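Local coordinates for protein quinone reductase (Klebsiella pneumoniae subsp. pneumoniae, PDB 4GI5) that binds FAD and probably reduces quinones with electrons from NADH or NADPH, at residues 68-80 with 84-98. Sequence-based numbering, arbitrary orientation.
With FAD (flavin-adenine dinucleotide), chain C.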
loop_
_atom_site.group_PDB
_atom_site.type_symbol
_atom_site.label_atom_id
_atom_site.label_comp_id
_atom_site.label_asym_id
_atom_site.label_seq_id
_atom_site.Cartn_x
_atom_site.Cartn_y
_atom_site.Cartn_z
ATOM N N ALA B 68 0.958 -13.300 -6.771
ATOM C CA ALA B 68 1.242 -11.955 -6.180
ATOM C C ALA B 68 2.691 -11.605 -5.862
ATOM O O ALA B 68 3.022 -10.428 -5.886
ATOM C CB ALA B 68 0.441 -11.828 -4.879
ATOM N N GLY B 69 3.550 -12.564 -5.550
ATOM C CA GLY B 69 4.879 -12.350 -5.055
ATOM C C GLY B 69 5.888 -12.305 -6.154
ATOM O O GLY B 69 6.200 -13.366 -6.719
ATOM N N TYR B 70 6.398 -11.154 -6.506
ATOM C CA TYR B 70 7.418 -11.041 -7.565
ATOM C C TYR B 70 8.667 -11.829 -7.112
ATOM O O TYR B 70 9.187 -11.630 -5.982
ATOM C CB TYR B 70 7.766 -9.558 -7.762
ATOM C CG TYR B 70 8.862 -9.258 -8.684
ATOM C CD1 TYR B 70 9.054 -9.970 -9.805
ATOM C CD2 TYR B 70 9.674 -8.161 -8.493
ATOM C CE1 TYR B 70 10.062 -9.662 -10.718
ATOM C CE2 TYR B 70 10.741 -7.867 -9.339
ATOM C CZ TYR B 70 10.958 -8.677 -10.470
ATOM O OH TYR B 70 11.953 -8.409 -11.363
ATOM N N ASP B 71 9.223 -12.673 -8.001
ATOM C CA ASP B 71 10.396 -13.456 -7.645
ATOM C C ASP B 71 11.102 -13.916 -8.944
ATOM O O ASP B 71 10.711 -13.539 -10.043
ATOM C CB ASP B 71 10.081 -14.611 -6.716
ATOM C CG ASP B 71 9.280 -15.710 -7.350
ATOM O OD1 ASP B 71 9.178 -15.758 -8.596
ATOM O OD2 ASP B 71 8.678 -16.525 -6.564
ATOM N N ALA B 72 12.177 -14.679 -8.750
ATOM C CA ALA B 72 13.104 -15.031 -9.840
ATOM C C ALA B 72 12.455 -15.899 -10.893
ATOM O O ALA B 72 12.871 -15.887 -12.057
ATOM C CB ALA B 72 14.419 -15.659 -9.290
ATOM N N ASP B 73 11.341 -16.502 -10.585
ATOM C CA ASP B 73 10.634 -17.312 -11.594
ATOM C C ASP B 73 9.944 -16.426 -12.633
ATOM O O ASP B 73 9.445 -16.913 -13.643
ATOM C CB ASP B 73 9.599 -18.203 -10.956
ATOM C CG ASP B 73 10.247 -19.416 -10.232
ATOM O OD1 ASP B 73 11.356 -19.821 -10.603
ATOM O OD2 ASP B 73 9.722 -19.862 -9.256
ATOM N N ASP B 74 9.795 -15.113 -12.360
ATOM C CA ASP B 74 9.153 -14.217 -13.336
ATOM C C ASP B 74 10.037 -13.717 -14.435
ATOM O O ASP B 74 9.520 -13.091 -15.346
ATOM C CB ASP B 74 8.590 -12.997 -12.547
ATOM C CG ASP B 74 7.525 -13.420 -11.620
ATOM O OD1 ASP B 74 6.804 -14.480 -11.861
ATOM O OD2 ASP B 74 7.287 -12.762 -10.541
ATOM N N SER B 75 11.355 -13.915 -14.348
ATOM C CA SER B 75 12.306 -13.254 -15.274
ATOM C C SER B 75 12.651 -14.149 -16.444
ATOM O O SER B 75 13.286 -13.602 -17.376
ATOM C CB SER B 75 13.572 -12.719 -14.572
ATOM O OG SER B 75 14.324 -13.774 -13.968
ATOM N N GLY B 76 12.292 -15.469 -16.357
ATOM C CA GLY B 76 12.455 -16.387 -17.516
ATOM C C GLY B 76 13.922 -16.674 -17.922
ATOM O O GLY B 76 14.202 -17.018 -19.030
ATOM N N ALA B 77 14.872 -16.424 -17.063
ATOM C CA ALA B 77 16.359 -16.467 -17.392
ATOM C C ALA B 77 17.123 -16.545 -16.151
ATOM O O ALA B 77 16.653 -16.156 -15.085
ATOM C CB ALA B 77 16.776 -15.295 -18.184
ATOM N N PRO B 78 18.357 -17.047 -16.213
ATOM C CA PRO B 78 19.201 -17.008 -15.055
ATOM C C PRO B 78 19.503 -15.569 -14.655
ATOM O O PRO B 78 19.328 -14.661 -15.455
ATOM C CB PRO B 78 20.535 -17.680 -15.527
ATOM C CG PRO B 78 20.152 -18.412 -16.767
ATOM C CD PRO B 78 18.975 -17.701 -17.392
ATOM N N PRO B 79 20.016 -15.367 -13.427
ATOM C CA PRO B 79 20.344 -13.983 -13.017
ATOM C C PRO B 79 21.286 -13.317 -13.929
ATOM O O PRO B 79 22.300 -13.923 -14.378
ATOM C CB PRO B 79 21.036 -14.196 -11.655
ATOM C CG PRO B 79 20.451 -15.439 -11.138
ATOM C CD PRO B 79 20.275 -16.331 -12.364
ATOM N N VAL B 80 21.077 -12.066 -14.223
ATOM C CA VAL B 80 21.950 -11.352 -15.032
ATOM C C VAL B 80 23.318 -11.102 -14.416
ATOM O O VAL B 80 24.316 -11.121 -15.145
ATOM C CB VAL B 80 21.273 -10.072 -15.555
ATOM C CG1 VAL B 80 21.105 -9.057 -14.487
ATOM C CG2 VAL B 80 22.035 -9.426 -16.696
ATOM N N TRP B 84 20.242 -12.782 -8.384
ATOM C CA TRP B 84 19.056 -12.210 -8.987
ATOM C C TRP B 84 18.755 -10.864 -8.250
ATOM O O TRP B 84 18.909 -10.803 -7.012
ATOM C CB TRP B 84 17.911 -13.137 -8.756
ATOM C CG TRP B 84 16.718 -12.777 -9.457
ATOM C CD1 TRP B 84 16.434 -12.982 -10.801
ATOM C CD2 TRP B 84 15.589 -12.050 -8.924
ATOM N NE1 TRP B 84 15.211 -12.447 -11.107
ATOM C CE2 TRP B 84 14.631 -11.945 -9.991
ATOM C CE3 TRP B 84 15.266 -11.610 -7.644
ATOM C CZ2 TRP B 84 13.419 -11.315 -9.853
ATOM C CZ3 TRP B 84 13.932 -11.033 -7.463
ATOM C CH2 TRP B 84 13.099 -10.881 -8.603
ATOM N N ARG B 85 18.377 -9.845 -9.012
ATOM C CA ARG B 85 17.992 -8.541 -8.427
ATOM C C ARG B 85 16.641 -8.127 -8.983
ATOM O O ARG B 85 16.423 -8.146 -10.192
ATOM C CB ARG B 85 18.960 -7.489 -8.726
ATOM C CG ARG B 85 20.306 -7.748 -7.968
ATOM C CD ARG B 85 21.313 -6.716 -8.299
ATOM N NE ARG B 85 20.926 -5.364 -7.855
ATOM C CZ ARG B 85 21.529 -4.271 -8.272
ATOM N NH1 ARG B 85 22.594 -4.371 -9.026
ATOM N NH2 ARG B 85 21.137 -3.094 -7.883
ATOM N N PRO B 86 15.693 -7.821 -8.057
ATOM C CA PRO B 86 14.386 -7.366 -8.587
ATOM C C PRO B 86 14.437 -6.331 -9.690
ATOM O O PRO B 86 13.674 -6.414 -10.634
ATOM C CB PRO B 86 13.709 -6.791 -7.300
ATOM C CG PRO B 86 14.264 -7.579 -6.177
ATOM C CD PRO B 86 15.711 -7.865 -6.600
ATOM N N THR B 87 15.323 -5.405 -9.559
ATOM C CA THR B 87 15.425 -4.371 -10.564
ATOM C C THR B 87 16.068 -4.856 -11.899
ATOM O O THR B 87 15.478 -4.830 -12.947
ATOM C CB THR B 87 16.173 -3.155 -10.057
ATOM O OG1 THR B 87 17.453 -3.510 -9.508
ATOM C CG2 THR B 87 15.416 -2.378 -8.937
ATOM N N LEU B 88 17.335 -5.196 -11.839
ATOM C CA LEU B 88 18.084 -5.441 -13.068
ATOM C C LEU B 88 17.599 -6.661 -13.778
ATOM O O LEU B 88 17.783 -6.750 -15.027
ATOM C CB LEU B 88 19.597 -5.581 -12.770
ATOM C CG LEU B 88 20.211 -4.255 -12.263
ATOM C CD1 LEU B 88 21.764 -4.378 -12.271
ATOM C CD2 LEU B 88 19.860 -3.058 -13.084
ATOM N N ASP B 89 17.073 -7.639 -13.098
ATOM C CA ASP B 89 16.557 -8.829 -13.733
ATOM C C ASP B 89 15.282 -8.552 -14.500
ATOM O O ASP B 89 15.062 -9.064 -15.609
ATOM C CB ASP B 89 16.534 -10.083 -12.873
ATOM C CG ASP B 89 17.961 -10.593 -12.675
ATOM O OD1 ASP B 89 18.598 -10.111 -11.798
ATOM O OD2 ASP B 89 18.406 -11.474 -13.424
ATOM N N SER B 90 14.484 -7.621 -14.011
ATOM C CA SER B 90 13.362 -7.078 -14.809
ATOM C C SER B 90 13.835 -6.338 -16.021
ATOM O O SER B 90 13.256 -6.501 -17.103
ATOM C CB SER B 90 12.453 -6.169 -13.916
ATOM O OG SER B 90 11.380 -5.678 -14.746
ATOM N N LYS B 91 14.818 -5.488 -15.859
ATOM C CA LYS B 91 15.334 -4.661 -16.966
ATOM C C LYS B 91 15.719 -5.639 -18.141
ATOM O O LYS B 91 15.304 -5.442 -19.307
ATOM C CB LYS B 91 16.559 -3.953 -16.557
ATOM C CG LYS B 91 17.216 -3.178 -17.692
ATOM C CD LYS B 91 18.421 -2.359 -17.247
ATOM C CE LYS B 91 19.053 -1.753 -18.531
ATOM N NZ LYS B 91 20.193 -1.040 -17.981
ATOM N N GLN B 92 16.428 -6.681 -17.794
ATOM C CA GLN B 92 16.808 -7.697 -18.831
ATOM C C GLN B 92 15.617 -8.492 -19.357
ATOM O O GLN B 92 15.490 -8.632 -20.584
ATOM C CB GLN B 92 17.915 -8.622 -18.325
ATOM C CG GLN B 92 18.299 -9.569 -19.475
ATOM C CD GLN B 92 19.308 -10.599 -19.072
ATOM O OE1 GLN B 92 19.063 -11.520 -18.231
ATOM N NE2 GLN B 92 20.479 -10.436 -19.642
ATOM N N ALA B 93 14.715 -8.967 -18.492
ATOM C CA ALA B 93 13.563 -9.738 -18.936
ATOM C C ALA B 93 12.675 -8.983 -19.865
ATOM O O ALA B 93 12.179 -9.526 -20.897
ATOM C CB ALA B 93 12.759 -10.237 -17.790
ATOM N N PHE B 94 12.439 -7.718 -19.553
ATOM C CA PHE B 94 11.573 -6.903 -20.375
ATOM C C PHE B 94 12.289 -6.623 -21.747
ATOM O O PHE B 94 11.628 -6.700 -22.789
ATOM C CB PHE B 94 11.241 -5.560 -19.724
ATOM C CG PHE B 94 10.306 -4.719 -20.538
ATOM C CD1 PHE B 94 8.958 -4.955 -20.471
ATOM C CD2 PHE B 94 10.754 -3.757 -21.365
ATOM C CE1 PHE B 94 8.064 -4.279 -21.234
ATOM C CE2 PHE B 94 9.850 -2.985 -22.127
ATOM C CZ PHE B 94 8.524 -3.309 -22.101
ATOM N N ALA B 95 13.545 -6.272 -21.705
ATOM C CA ALA B 95 14.318 -5.920 -22.933
ATOM C C ALA B 95 14.487 -7.161 -23.820
ATOM O O ALA B 95 14.435 -7.015 -25.021
ATOM C CB ALA B 95 15.686 -5.341 -22.616
ATOM N N GLN B 96 14.690 -8.327 -23.262
ATOM C CA GLN B 96 14.996 -9.591 -24.006
ATOM C C GLN B 96 13.759 -10.388 -24.305
ATOM O O GLN B 96 13.834 -11.368 -25.056
ATOM C CB GLN B 96 15.972 -10.493 -23.233
ATOM C CG GLN B 96 17.351 -9.929 -23.068
ATOM C CD GLN B 96 17.870 -9.462 -24.399
ATOM O OE1 GLN B 96 17.929 -10.259 -25.337
ATOM N NE2 GLN B 96 18.148 -8.152 -24.531
ATOM N N GLY B 97 12.611 -10.059 -23.714
ATOM C CA GLY B 97 11.419 -10.774 -24.000
ATOM C C GLY B 97 11.248 -12.081 -23.299
ATOM O O GLY B 97 10.611 -12.991 -23.842
ATOM N N THR B 98 11.679 -12.187 -22.053
ATOM C CA THR B 98 11.582 -13.403 -21.288
ATOM C C THR B 98 10.659 -13.398 -20.102
ATOM O O THR B 98 10.682 -14.303 -19.262
ATOM C CB THR B 98 12.988 -13.865 -20.822
ATOM O OG1 THR B 98 13.631 -12.936 -19.914
ATOM C CG2 THR B 98 14.016 -14.050 -22.086
HETATM P PA FAD C . 19.669 -5.509 -4.214
HETATM O O1A FAD C . 19.778 -6.869 -3.722
HETATM O O2A FAD C . 19.174 -5.209 -5.595
HETATM O O5B FAD C . 21.101 -4.826 -3.971
HETATM C C5B FAD C . 21.273 -3.432 -4.155
HETATM C C4B FAD C . 22.719 -3.094 -4.181
HETATM O O4B FAD C . 23.270 -3.311 -2.893
HETATM C C3B FAD C . 23.432 -3.995 -5.190
HETATM O O3B FAD C . 24.251 -3.044 -5.889
HETATM C C2B FAD C . 24.240 -4.865 -4.273
HETATM O O2B FAD C . 25.434 -5.343 -4.912
HETATM C C1B FAD C . 24.505 -4.008 -3.062
HETATM N N9A FAD C . 24.827 -4.888 -1.902
HETATM C C8A FAD C . 24.251 -6.107 -1.453
HETATM N N7A FAD C . 24.849 -6.593 -0.366
HETATM C C5A FAD C . 25.827 -5.721 -0.215
HETATM C C6A FAD C . 26.939 -5.778 0.745
HETATM N N6A FAD C . 26.848 -6.871 1.563
HETATM N N1A FAD C . 27.872 -4.791 0.763
HETATM C C2A FAD C . 27.820 -3.861 -0.146
HETATM N N3A FAD C . 26.748 -3.798 -1.033
HETATM C C4A FAD C . 25.779 -4.639 -1.059
HETATM N N1 FAD C . 12.403 2.766 -4.728
HETATM C C2 FAD C . 11.784 3.853 -4.301
HETATM O O2 FAD C . 12.429 4.755 -3.740
HETATM N N3 FAD C . 10.425 3.958 -4.295
HETATM C C4 FAD C . 9.685 3.073 -4.999
HETATM O O4 FAD C . 8.434 3.192 -5.022
HETATM C C4X FAD C . 10.273 1.915 -5.545
HETATM N N5 FAD C . 9.501 1.020 -6.292
HETATM C C5X FAD C . 10.115 -0.196 -6.672
HETATM C C6 FAD C . 9.313 -1.221 -7.232
HETATM C C7 FAD C . 9.932 -2.403 -7.648
HETATM C C7M FAD C . 9.071 -3.498 -8.171
HETATM C C8 FAD C . 11.358 -2.542 -7.512
HETATM C C8M FAD C . 12.049 -3.847 -7.885
HETATM C C9 FAD C . 12.163 -1.567 -6.944
HETATM C C9A FAD C . 11.530 -0.364 -6.531
HETATM N N10 FAD C . 12.294 0.650 -5.887
HETATM C C10 FAD C . 11.702 1.815 -5.393
HETATM C "C1'" FAD C . 13.691 0.443 -5.575
HETATM C "C2'" FAD C . 13.802 -0.508 -4.381
HETATM O "O2'" FAD C . 13.338 0.068 -3.140
HETATM C "C3'" FAD C . 15.286 -0.901 -4.248
HETATM O "O3'" FAD C . 15.553 -1.707 -5.413
HETATM C "C4'" FAD C . 15.523 -1.815 -3.021
HETATM O "O4'" FAD C . 15.387 -1.022 -1.830
HETATM C "C5'" FAD C . 16.944 -2.440 -3.047
HETATM O "O5'" FAD C . 17.060 -3.402 -2.002
HETATM P P FAD C . 17.374 -4.934 -2.480
HETATM O O1P FAD C . 17.549 -5.759 -1.191
HETATM O O2P FAD C . 16.433 -5.422 -3.494
HETATM O O3P FAD C . 18.786 -4.590 -3.158
HETATM O O HOH W 1 16.954 -13.142 -14.809
HETATM O O HOH W 2 20.555 -13.847 -17.637
#
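Trp84 packs its indole over Ala72, whose CB sits 3.5 Å from the centroid of the Trp84 five-membered ring and almost on its normal, a CH-pi contact. This is where, in the flavodoxin-like fold, the long loop after strand 55-60 folds back on helix 86-96. With CG anti to the backbone N (chi1 -172°), the indole turns its six-membered edge onto the face of Tyr70; this T-shaped pair has centroids 5.2 Å apart and planes at 66°. Tyr70 OH then donates to Pro86 O (2.7 Å) on a carbonyl lone pair. At the pyrrole edge, Trp84 NE1 reaches Ser75 OG at 3.3 Å, a bent bond. Asp89 staples both sides: OD1 accepts from Arg85 N, and OD2 takes Val80 N (2.9 Å) on its syn side. A water bridges Asp89 OD2, Ser75 OG and Pro78 O. Val80 lays CG2 across the Gln92 amide.

At the N-terminal end of the helix, Pro86 CB touches the flavin methyl C8M and Arg85 NE donates a hydrogen bond to the diphosphate oxygen O2A of FAD (2.9 Å). Pro32 and Trp123 of the second subunit pack on Trp84 and Pro86, and that subunit also hydrogen-bonds this FAD, so the site is shared. Past the other helix end, Thr98 OG1 donates to Ser75 O at 2.6 Å, tilted 22° from the carbonyl plane.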